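Local coordinates for hydrogenase-specific maturation endopeptidase (Thermococcus kodakarensis, PDB 5IJA), which probably acts as an endopeptidase that cleaves the C-terminal tail of a [NiFe] hydrogenase large subunit during maturation, at residues A[2-7]-A[30-35]; A[6-11]-A[88-93]; A[55-60]-A[112-117]. All coordinates share one frame; numbering follows the deposited sequence.

Interaction 1 (A[2-7]-A[30-35])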
loop_
_atom_site.group_PDB
_atom_site.type_symbol
_atom_site.label_atom_id
_atom_site.label_comp_id
_atom_site.label_asym_id
_atom_site.label_seq_id
_atom_site.Cartn_x
_atom_site.Cartn_y
_atom_site.Cartn_z
ATOM N N ARG A 2 13.646 6.236 9.506
ATOM C CA ARG A 2 13.852 5.435 8.306
ATOM C C ARG A 2 12.536 4.816 7.915
ATOM O O ARG A 2 11.867 4.215 8.746
ATOM C CB ARG A 2 14.898 4.352 8.532
ATOM C CG ARG A 2 16.321 4.864 8.473
ATOM C CD ARG A 2 17.309 3.760 8.771
ATOM N NE ARG A 2 17.025 3.092 10.037
ATOM C CZ ARG A 2 16.770 1.793 10.149
ATOM N NH1 ARG A 2 16.762 1.021 9.064
ATOM N NH2 ARG A 2 16.526 1.266 11.343
ATOM N N VAL A 3 12.176 4.960 6.647
ATOM C CA VAL A 3 10.841 4.604 6.177
ATOM C C VAL A 3 10.897 3.458 5.188
ATOM O O VAL A 3 11.767 3.419 4.319
ATOM C CB VAL A 3 10.145 5.845 5.540
ATOM C CG1 VAL A 3 8.695 5.543 5.178
ATOM C CG2 VAL A 3 10.205 7.033 6.507
ATOM N N LEU A 4 10.005 2.480 5.352
ATOM C CA LEU A 4 9.892 1.383 4.390
ATOM C C LEU A 4 8.545 1.454 3.685
ATOM O O LEU A 4 7.517 1.624 4.334
ATOM C CB LEU A 4 10.049 0.029 5.083
ATOM C CG LEU A 4 9.752 -1.251 4.291
ATOM C CD1 LEU A 4 10.639 -1.407 3.051
ATOM C CD2 LEU A 4 9.901 -2.453 5.187
ATOM N N ILE A 5 8.550 1.348 2.363
ATOM C CA ILE A 5 7.304 1.378 1.596
ATOM C C ILE A 5 6.946 -0.037 1.163
ATOM O O ILE A 5 7.785 -0.745 0.628
ATOM C CB ILE A 5 7.439 2.309 0.385
ATOM C CG1 ILE A 5 7.626 3.758 0.873
ATOM C CG2 ILE A 5 6.245 2.177 -0.538
ATOM C CD1 ILE A 5 8.118 4.699 -0.188
ATOM N N LEU A 6 5.716 -0.460 1.452
ATOM C CA LEU A 6 5.222 -1.769 1.045
ATOM C C LEU A 6 4.199 -1.593 -0.061
ATOM O O LEU A 6 3.143 -1.027 0.171
ATOM C CB LEU A 6 4.576 -2.508 2.215
ATOM C CG LEU A 6 5.413 -2.707 3.473
ATOM C CD1 LEU A 6 4.638 -3.566 4.468
ATOM C CD2 LEU A 6 6.756 -3.320 3.121
ATOM N N ALA A 7 4.513 -2.072 -1.261
ATOM C CA ALA A 7 3.574 -1.968 -2.367
ATOM C C ALA A 7 2.819 -3.271 -2.515
ATOM O O ALA A 7 3.439 -4.324 -2.664
ATOM C CB ALA A 7 4.304 -1.625 -3.657
ATOM N N GLY A 30 14.605 6.182 -5.652
ATOM C CA GLY A 30 15.591 5.869 -4.628
ATOM C C GLY A 30 15.058 5.418 -3.277
ATOM O O GLY A 30 15.834 5.102 -2.373
ATOM N N TYR A 31 13.738 5.375 -3.129
ATOM C CA TYR A 31 13.145 5.028 -1.842
ATOM C C TYR A 31 13.254 3.550 -1.557
ATOM O O TYR A 31 13.382 2.732 -2.475
ATOM C CB TYR A 31 11.680 5.451 -1.794
ATOM C CG TYR A 31 11.490 6.943 -1.787
ATOM C CD1 TYR A 31 11.462 7.654 -0.594
ATOM C CD2 TYR A 31 11.341 7.644 -2.976
ATOM C CE1 TYR A 31 11.289 9.023 -0.589
ATOM C CE2 TYR A 31 11.166 9.008 -2.981
ATOM C CZ TYR A 31 11.142 9.695 -1.790
ATOM O OH TYR A 31 10.963 11.059 -1.808
ATOM N N ASN A 32 13.166 3.204 -0.274
ATOM C CA ASN A 32 13.215 1.817 0.134
ATOM C C ASN A 32 11.845 1.188 -0.053
ATOM O O ASN A 32 10.958 1.362 0.789
ATOM C CB ASN A 32 13.683 1.701 1.590
ATOM C CG ASN A 32 13.808 0.266 2.065
ATOM O OD1 ASN A 32 13.650 -0.681 1.295
ATOM N ND2 ASN A 32 14.105 0.100 3.353
ATOM N N VAL A 33 11.680 0.483 -1.166
ATOM C CA VAL A 33 10.405 -0.129 -1.526
ATOM C C VAL A 33 10.469 -1.643 -1.587
ATOM O O VAL A 33 11.308 -2.217 -2.290
ATOM C CB VAL A 33 9.916 0.378 -2.898
ATOM C CG1 VAL A 33 8.594 -0.294 -3.279
ATOM C CG2 VAL A 33 9.778 1.871 -2.873
ATOM N N LEU A 34 9.574 -2.300 -0.866
ATOM C CA LEU A 34 9.425 -3.745 -0.999
ATOM C C LEU A 34 8.162 -4.045 -1.776
ATOM O O LEU A 34 7.058 -3.647 -1.375
ATOM C CB LEU A 34 9.367 -4.456 0.361
ATOM C CG LEU A 34 9.063 -5.959 0.263
ATOM C CD1 LEU A 34 10.253 -6.732 -0.339
ATOM C CD2 LEU A 34 8.634 -6.568 1.613
ATOM N N GLU A 35 8.307 -4.760 -2.886
ATOM C CA GLU A 35 7.113 -5.159 -3.604
ATOM C C GLU A 35 6.542 -6.422 -2.956
ATOM O O GLU A 35 7.036 -7.537 -3.151
ATOM C CB GLU A 35 7.410 -5.356 -5.091
ATOM C CG GLU A 35 6.155 -5.397 -5.943
ATOM C CD GLU A 35 6.434 -5.397 -7.444
ATOM O OE1 GLU A 35 7.120 -4.478 -7.947
ATOM O OE2 GLU A 35 5.958 -6.331 -8.122
HETATM O O HOH W 1 12.184 4.952 1.803
HETATM O O HOH W 2 14.579 2.334 4.685
#
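Ile5 and Val33 face each other as a parallel bridge, with CA atoms 4.7 Å apart. The two strands belong to a beta-alpha-beta unit, in which helix 18-28 links strand 3-8 to strand 33-37 at one border of the sheet. Three backbone bonds join them: Ile5 N to Asn32 O, Leu34 N to Ile5 O and Ala7 N to Leu34 O. The bond from Leu34 N to Ile5 O is 2.8 Å long and nearly straight.

The Ile5 side chain runs back over the turn that leads into the second strand. Its CB lies 4.0 Å from Val33 CG2. The first torsion (chi1 -65°) puts CG1 beside the backbone N, where it passes Asn32 O at 4.1 Å and sends CD1 on toward Tyr31. The tip, CD1, reaches Tyr31 CB at 4.0 Å. Leu26 of helix 18-28 packs on the same side. On the other face, Leu6 CD2 meets both CB and CD2 of Leu34.

Asn32 sits where the direct backbone pairing gives way to water. Its OD1 accepts a bond from His46, and Leu4 CD1 touches the amide group. An alanine here would probably leave His46 without this acceptor and lose one of the two water bridges to Val3. Val3 O accepts a hydrogen bond from each of two waters. One is held by Asn32 N at 2.9 Å, the other by Asn32 ND2.

Interaction 2 (A[6-11]-A[88-93])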
loop_
_atom_site.group_PDB
_atom_site.type_symbol
_atom_site.label_atom_id
_atom_site.label_comp_id
_atom_site.label_asym_id
_atom_site.label_seq_id
_atom_site.Cartn_x
_atom_site.Cartn_y
_atom_site.Cartn_z
ATOM N N LEU A 6 5.716 -0.460 1.452
ATOM C CA LEU A 6 5.222 -1.769 1.045
ATOM C C LEU A 6 4.199 -1.593 -0.061
ATOM O O LEU A 6 3.143 -1.027 0.171
ATOM C CB LEU A 6 4.576 -2.508 2.215
ATOM C CG LEU A 6 5.413 -2.707 3.473
ATOM C CD1 LEU A 6 4.638 -3.566 4.468
ATOM C CD2 LEU A 6 6.756 -3.320 3.121
ATOM N N ALA A 7 4.513 -2.072 -1.261
ATOM C CA ALA A 7 3.574 -1.968 -2.367
ATOM C C ALA A 7 2.819 -3.271 -2.515
ATOM O O ALA A 7 3.439 -4.324 -2.664
ATOM C CB ALA A 7 4.304 -1.625 -3.657
ATOM N N LEU A 8 1.491 -3.184 -2.501
ATOM C CA LEU A 8 0.613 -4.348 -2.563
ATOM C C LEU A 8 -0.165 -4.301 -3.854
ATOM O O LEU A 8 -0.319 -3.236 -4.443
ATOM C CB LEU A 8 -0.390 -4.390 -1.395
ATOM C CG LEU A 8 0.008 -4.085 0.052
ATOM C CD1 LEU A 8 -1.036 -4.592 1.035
ATOM C CD2 LEU A 8 1.365 -4.635 0.387
ATOM N N GLY A 9 -0.682 -5.453 -4.272
ATOM C CA GLY A 9 -1.548 -5.515 -5.434
ATOM C C GLY A 9 -1.185 -6.629 -6.400
ATOM O O GLY A 9 -0.253 -7.400 -6.173
ATOM N N ASN A 10 -1.953 -6.707 -7.482
ATOM C CA ASN A 10 -1.723 -7.666 -8.555
ATOM C C ASN A 10 -1.665 -6.904 -9.872
ATOM O O ASN A 10 -2.657 -6.320 -10.311
ATOM C CB ASN A 10 -2.822 -8.724 -8.581
ATOM C CG ASN A 10 -2.604 -9.781 -9.660
ATOM O OD1 ASN A 10 -1.598 -9.772 -10.385
ATOM N ND2 ASN A 10 -3.547 -10.711 -9.754
ATOM N N GLU A 11 -0.491 -6.899 -10.480
ATOM C CA GLU A 11 -0.263 -6.114 -11.677
ATOM C C GLU A 11 -1.042 -6.633 -12.885
ATOM O O GLU A 11 -1.262 -5.906 -13.853
ATOM C CB GLU A 11 1.220 -6.094 -11.999
ATOM C CG GLU A 11 1.618 -5.058 -13.024
ATOM C CD GLU A 11 3.004 -5.299 -13.574
ATOM O OE1 GLU A 11 3.465 -4.475 -14.396
ATOM O OE2 GLU A 11 3.624 -6.318 -13.190
ATOM N N ALA A 88 -8.623 -6.082 -0.760
ATOM C CA ALA A 88 -8.515 -7.500 -0.572
ATOM C C ALA A 88 -7.076 -7.744 -0.192
ATOM O O ALA A 88 -6.791 -8.630 0.582
ATOM C CB ALA A 88 -8.858 -8.227 -1.855
ATOM N N HIS A 89 -6.184 -6.979 -0.804
ATOM C CA HIS A 89 -4.789 -7.208 -0.637
ATOM C C HIS A 89 -4.259 -6.970 0.752
ATOM O O HIS A 89 -3.665 -7.839 1.303
ATOM C CB HIS A 89 -4.045 -6.297 -1.564
ATOM C CG HIS A 89 -4.515 -6.335 -2.970
ATOM N ND1 HIS A 89 -4.254 -7.385 -3.807
ATOM C CD2 HIS A 89 -5.180 -5.424 -3.706
ATOM C CE1 HIS A 89 -4.763 -7.134 -4.994
ATOM N NE2 HIS A 89 -5.331 -5.951 -4.956
ATOM N N PHE A 90 -4.551 -5.841 1.355
ATOM C CA PHE A 90 -4.050 -5.616 2.685
ATOM C C PHE A 90 -4.724 -6.613 3.587
ATOM O O PHE A 90 -4.108 -7.175 4.436
ATOM C CB PHE A 90 -4.224 -4.192 3.168
ATOM C CG PHE A 90 -3.535 -3.916 4.460
ATOM C CD1 PHE A 90 -2.227 -4.257 4.637
ATOM C CD2 PHE A 90 -4.204 -3.365 5.496
ATOM C CE1 PHE A 90 -1.596 -4.026 5.817
ATOM C CE2 PHE A 90 -3.587 -3.131 6.688
ATOM C CZ PHE A 90 -2.278 -3.452 6.843
ATOM N N MET A 91 -6.004 -6.843 3.363
ATOM C CA MET A 91 -6.746 -7.824 4.154
ATOM C C MET A 91 -6.052 -9.188 4.150
ATOM O O MET A 91 -6.041 -9.889 5.159
ATOM C CB MET A 91 -8.179 -7.974 3.634
ATOM C CG MET A 91 -9.049 -6.750 3.831
ATOM S SD MET A 91 -9.134 -6.178 5.524
ATOM C CE MET A 91 -9.754 -7.642 6.341
ATOM N N GLY A 92 -5.457 -9.541 3.019
ATOM C CA GLY A 92 -4.748 -10.799 2.888
ATOM C C GLY A 92 -3.408 -10.798 3.593
ATOM O O GLY A 92 -2.797 -11.853 3.775
ATOM N N ALA A 93 -2.968 -9.610 4.006
ATOM C CA ALA A 93 -1.646 -9.415 4.601
ATOM C C ALA A 93 -1.689 -9.258 6.110
ATOM O O ALA A 93 -0.666 -9.411 6.786
ATOM C CB ALA A 93 -0.981 -8.198 3.983
#
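Gly9 and His89 make the aromatic part of this contact. Gly9 CA lies over the centre of the His89 imidazole, 3.6 Å from the ring centroid and 11° off the normal. This is a CH-pi contact. The backbone of Gly9 has a positive phi of 133°. A CB there would be jammed against the carbonyl O of Leu8, so this backbone shape by itself calls for glycine. Asn10 N comes near the same ring, 3.8 Å from His89 CE1.

The apolar part belongs to Leu8. Its CB touches His89 CB at 4.1 Å. Its CD1 carries on to the backbone of the helix, 3.6 Å from Phe90 CA. Leu8 CD1 also meets the Phe90 ring at its edge, 3.8 Å from Phe90 CD1. Phe90 holds its CG anti to the backbone N (chi1 -172°), which places the ring with its edge at this methyl. Ile55 and Leu81 pack on this ring too.

No hydrogen bond crosses between the two segments. The polar atoms find partners nearby instead. His89 NE2 is bonded to Asp16 OD1, which helps fix the rotation of the ring. Phe90 N makes a weak bond to Asp57 OD2. Asn10 OD1 accepts from Leu12 N, within its own turn.

The end of strand 3-8 thus meets the first turn of helix 88-103. His89, Asp16 and Asp57 come together at the C-terminal edge of the sheet, an arrangement consistent with the nickel-recognition site of hydrogenase maturation proteases, probably formed by two acidic residues and a histidine.

Interaction 3 (A[55-60]-A[112-117])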
loop_
_atom_site.group_PDB
_atom_site.type_symbol
_atom_site.label_atom_id
_atom_site.label_comp_id
_atom_site.label_asym_id
_atom_site.label_seq_id
_atom_site.Cartn_x
_atom_site.Cartn_y
_atom_site.Cartn_z
ATOM N N ILE A 55 2.140 1.663 3.495
ATOM C CA ILE A 55 1.517 0.637 2.651
ATOM C C ILE A 55 0.747 1.310 1.531
ATOM O O ILE A 55 -0.012 2.235 1.781
ATOM C CB ILE A 55 0.597 -0.255 3.495
ATOM C CG1 ILE A 55 1.435 -1.014 4.511
ATOM C CG2 ILE A 55 -0.188 -1.242 2.634
ATOM C CD1 ILE A 55 0.610 -1.563 5.636
ATOM N N ILE A 56 0.955 0.882 0.305
ATOM C CA ILE A 56 0.247 1.436 -0.824
ATOM C C ILE A 56 -0.493 0.325 -1.537
ATOM O O ILE A 56 0.077 -0.654 -1.886
ATOM C CB ILE A 56 1.166 2.160 -1.820
ATOM C CG1 ILE A 56 2.099 3.129 -1.127
ATOM C CG2 ILE A 56 0.349 2.927 -2.823
ATOM C CD1 ILE A 56 2.897 3.986 -2.060
ATOM N N ASP A 57 -1.782 0.518 -1.727
ATOM C CA ASP A 57 -2.654 -0.501 -2.247
ATOM C C ASP A 57 -3.770 0.021 -3.133
ATOM O O ASP A 57 -4.228 1.107 -2.963
ATOM C CB ASP A 57 -3.256 -1.254 -1.076
ATOM C CG ASP A 57 -3.872 -2.577 -1.471
ATOM O OD1 ASP A 57 -3.709 -3.010 -2.601
ATOM O OD2 ASP A 57 -4.529 -3.172 -0.632
ATOM N N ALA A 58 -4.206 -0.817 -4.061
ATOM C CA ALA A 58 -5.447 -0.598 -4.802
ATOM C C ALA A 58 -6.636 -0.955 -3.921
ATOM O O ALA A 58 -6.599 -1.959 -3.214
ATOM C CB ALA A 58 -5.461 -1.424 -6.069
ATOM N N ILE A 59 -7.686 -0.136 -3.946
ATOM C CA ILE A 59 -8.858 -0.384 -3.112
ATOM C C ILE A 59 -10.163 -0.201 -3.883
ATOM O O ILE A 59 -10.181 0.415 -4.940
ATOM C CB ILE A 59 -8.907 0.540 -1.884
ATOM C CG1 ILE A 59 -9.144 1.993 -2.315
ATOM C CG2 ILE A 59 -7.651 0.367 -1.026
ATOM C CD1 ILE A 59 -9.475 2.934 -1.186
ATOM N N LEU A 60 -11.245 -0.754 -3.342
ATOM C CA LEU A 60 -12.581 -0.512 -3.870
ATOM C C LEU A 60 -13.375 0.292 -2.864
ATOM O O LEU A 60 -13.414 -0.031 -1.678
ATOM C CB LEU A 60 -13.315 -1.822 -4.193
ATOM C CG LEU A 60 -12.727 -2.710 -5.297
ATOM C CD1 LEU A 60 -13.617 -3.916 -5.581
ATOM C CD2 LEU A 60 -12.485 -1.912 -6.568
ATOM N N ILE A 112 2.462 3.022 11.213
ATOM C CA ILE A 112 1.912 2.465 9.981
ATOM C C ILE A 112 1.005 3.454 9.262
ATOM O O ILE A 112 0.120 4.044 9.869
ATOM C CB ILE A 112 1.097 1.188 10.236
ATOM C CG1 ILE A 112 1.846 0.234 11.170
ATOM C CG2 ILE A 112 0.737 0.516 8.893
ATOM C CD1 ILE A 112 3.171 -0.262 10.634
ATOM N N HIS A 113 1.224 3.598 7.959
ATOM C CA HIS A 113 0.423 4.451 7.094
ATOM C C HIS A 113 -0.147 3.633 5.955
ATOM O O HIS A 113 0.513 2.712 5.462
ATOM C CB HIS A 113 1.283 5.591 6.522
ATOM C CG HIS A 113 1.650 6.632 7.528
ATOM N ND1 HIS A 113 0.975 7.827 7.634
ATOM C CD2 HIS A 113 2.617 6.660 8.474
ATOM C CE1 HIS A 113 1.504 8.545 8.607
ATOM N NE2 HIS A 113 2.510 7.866 9.125
ATOM N N PHE A 114 -1.360 3.968 5.530
ATOM C CA PHE A 114 -2.033 3.243 4.451
ATOM C C PHE A 114 -2.454 4.261 3.416
ATOM O O PHE A 114 -3.176 5.204 3.712
ATOM C CB PHE A 114 -3.263 2.454 4.960
ATOM C CG PHE A 114 -3.990 1.710 3.884
ATOM C CD1 PHE A 114 -5.001 2.323 3.156
ATOM C CD2 PHE A 114 -3.664 0.395 3.586
ATOM C CE1 PHE A 114 -5.660 1.642 2.140
ATOM C CE2 PHE A 114 -4.330 -0.301 2.565
ATOM C CZ PHE A 114 -5.332 0.328 1.849
ATOM N N ILE A 115 -2.005 4.048 2.185
ATOM C CA ILE A 115 -2.437 4.853 1.060
ATOM C C ILE A 115 -3.226 3.959 0.127
ATOM O O ILE A 115 -2.695 2.961 -0.378
ATOM C CB ILE A 115 -1.244 5.461 0.312
ATOM C CG1 ILE A 115 -0.361 6.231 1.293
ATOM C CG2 ILE A 115 -1.745 6.365 -0.821
ATOM C CD1 ILE A 115 0.958 6.756 0.648
ATOM N N GLY A 116 -4.498 4.291 -0.076
ATOM C CA GLY A 116 -5.357 3.505 -0.943
ATOM C C GLY A 116 -5.722 4.250 -2.215
ATOM O O GLY A 116 -6.101 5.422 -2.170
ATOM N N ILE A 117 -5.591 3.571 -3.346
ATOM C CA ILE A 117 -5.898 4.163 -4.644
ATOM C C ILE A 117 -7.156 3.513 -5.189
ATOM O O ILE A 117 -7.170 2.307 -5.461
ATOM C CB ILE A 117 -4.739 3.985 -5.638
ATOM C CG1 ILE A 117 -3.453 4.593 -5.070
ATOM C CG2 ILE A 117 -5.082 4.616 -6.994
ATOM C CD1 ILE A 117 -2.191 4.086 -5.764
#
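Ile55 opens the pairing with two backbone bonds, from its N to His113 O and from Ile115 N to its O. Ile115 N lies 2.7 Å from Ile55 O. On one face of the sheet the Ile55 side chain splits between two partners. CD1 reaches Ile112 CG2 at 3.9 Å, and CG2 touches Phe114 CD2.

Ile56 points to the opposite face. It lies side by side with Ile115, CG1 being 4.2 Å from Ile115 CD1. Its CG2 meets Ile117 CD1. Helix 130-146 packs on Ile115 and Ile117 here.

Asp57 N donates to Ile115 O, and its O accepts from Ile117 N. Its CB rests 3.9 Å from Phe114 CE2.

Ala58 bridges to Ile117, and its CA makes a CA-H...O contact with Ile117 O at 3.4 Å.

Ile59 N gives the last bond, to Ile117 O at 2.9 Å. CG1 falls between the backbone N and the carbonyl carbon (chi1 68°). CG2 then meets the edge of the Phe114 ring, 3.7 Å from CZ. Ile59 CD1 packs against the backbone of Gly116, so close that a side chain on this glycine would be tight against it.

Five backbone bonds satisfy the amides that face across the pair. Isoleucines line the face of Ile56, Ile115 and Ile117, while Ile55 and Ile59 share the other with Phe114 and Asp57. The chemistry is that of a parallel sheet centre. A carboxylate set in this otherwise apolar pair, beside His89, is consistent with a binding role rather than with packing alone.

Overall arrangement
Strand 3-8 serves interactions 1 and 2, and its Leu6 and Leu8 pair with Ile56 of interaction 3. All three therefore meet in one sheet. Interaction 3 is the most central, its centre about 4 Å from the centre of the chain, and is almost wholly buried. Interaction 1 lies at the border strand and is partly buried, so waters fill in where direct pairing stops. Both are parallel strand pairs held by backbone bonds. Interaction 2 differs: it sets a strand end against a helix start, using ring and methyl contacts without a hydrogen bond across. Its Phe90 also packs on Ile55 of interaction 3, so helix and sheet share one core.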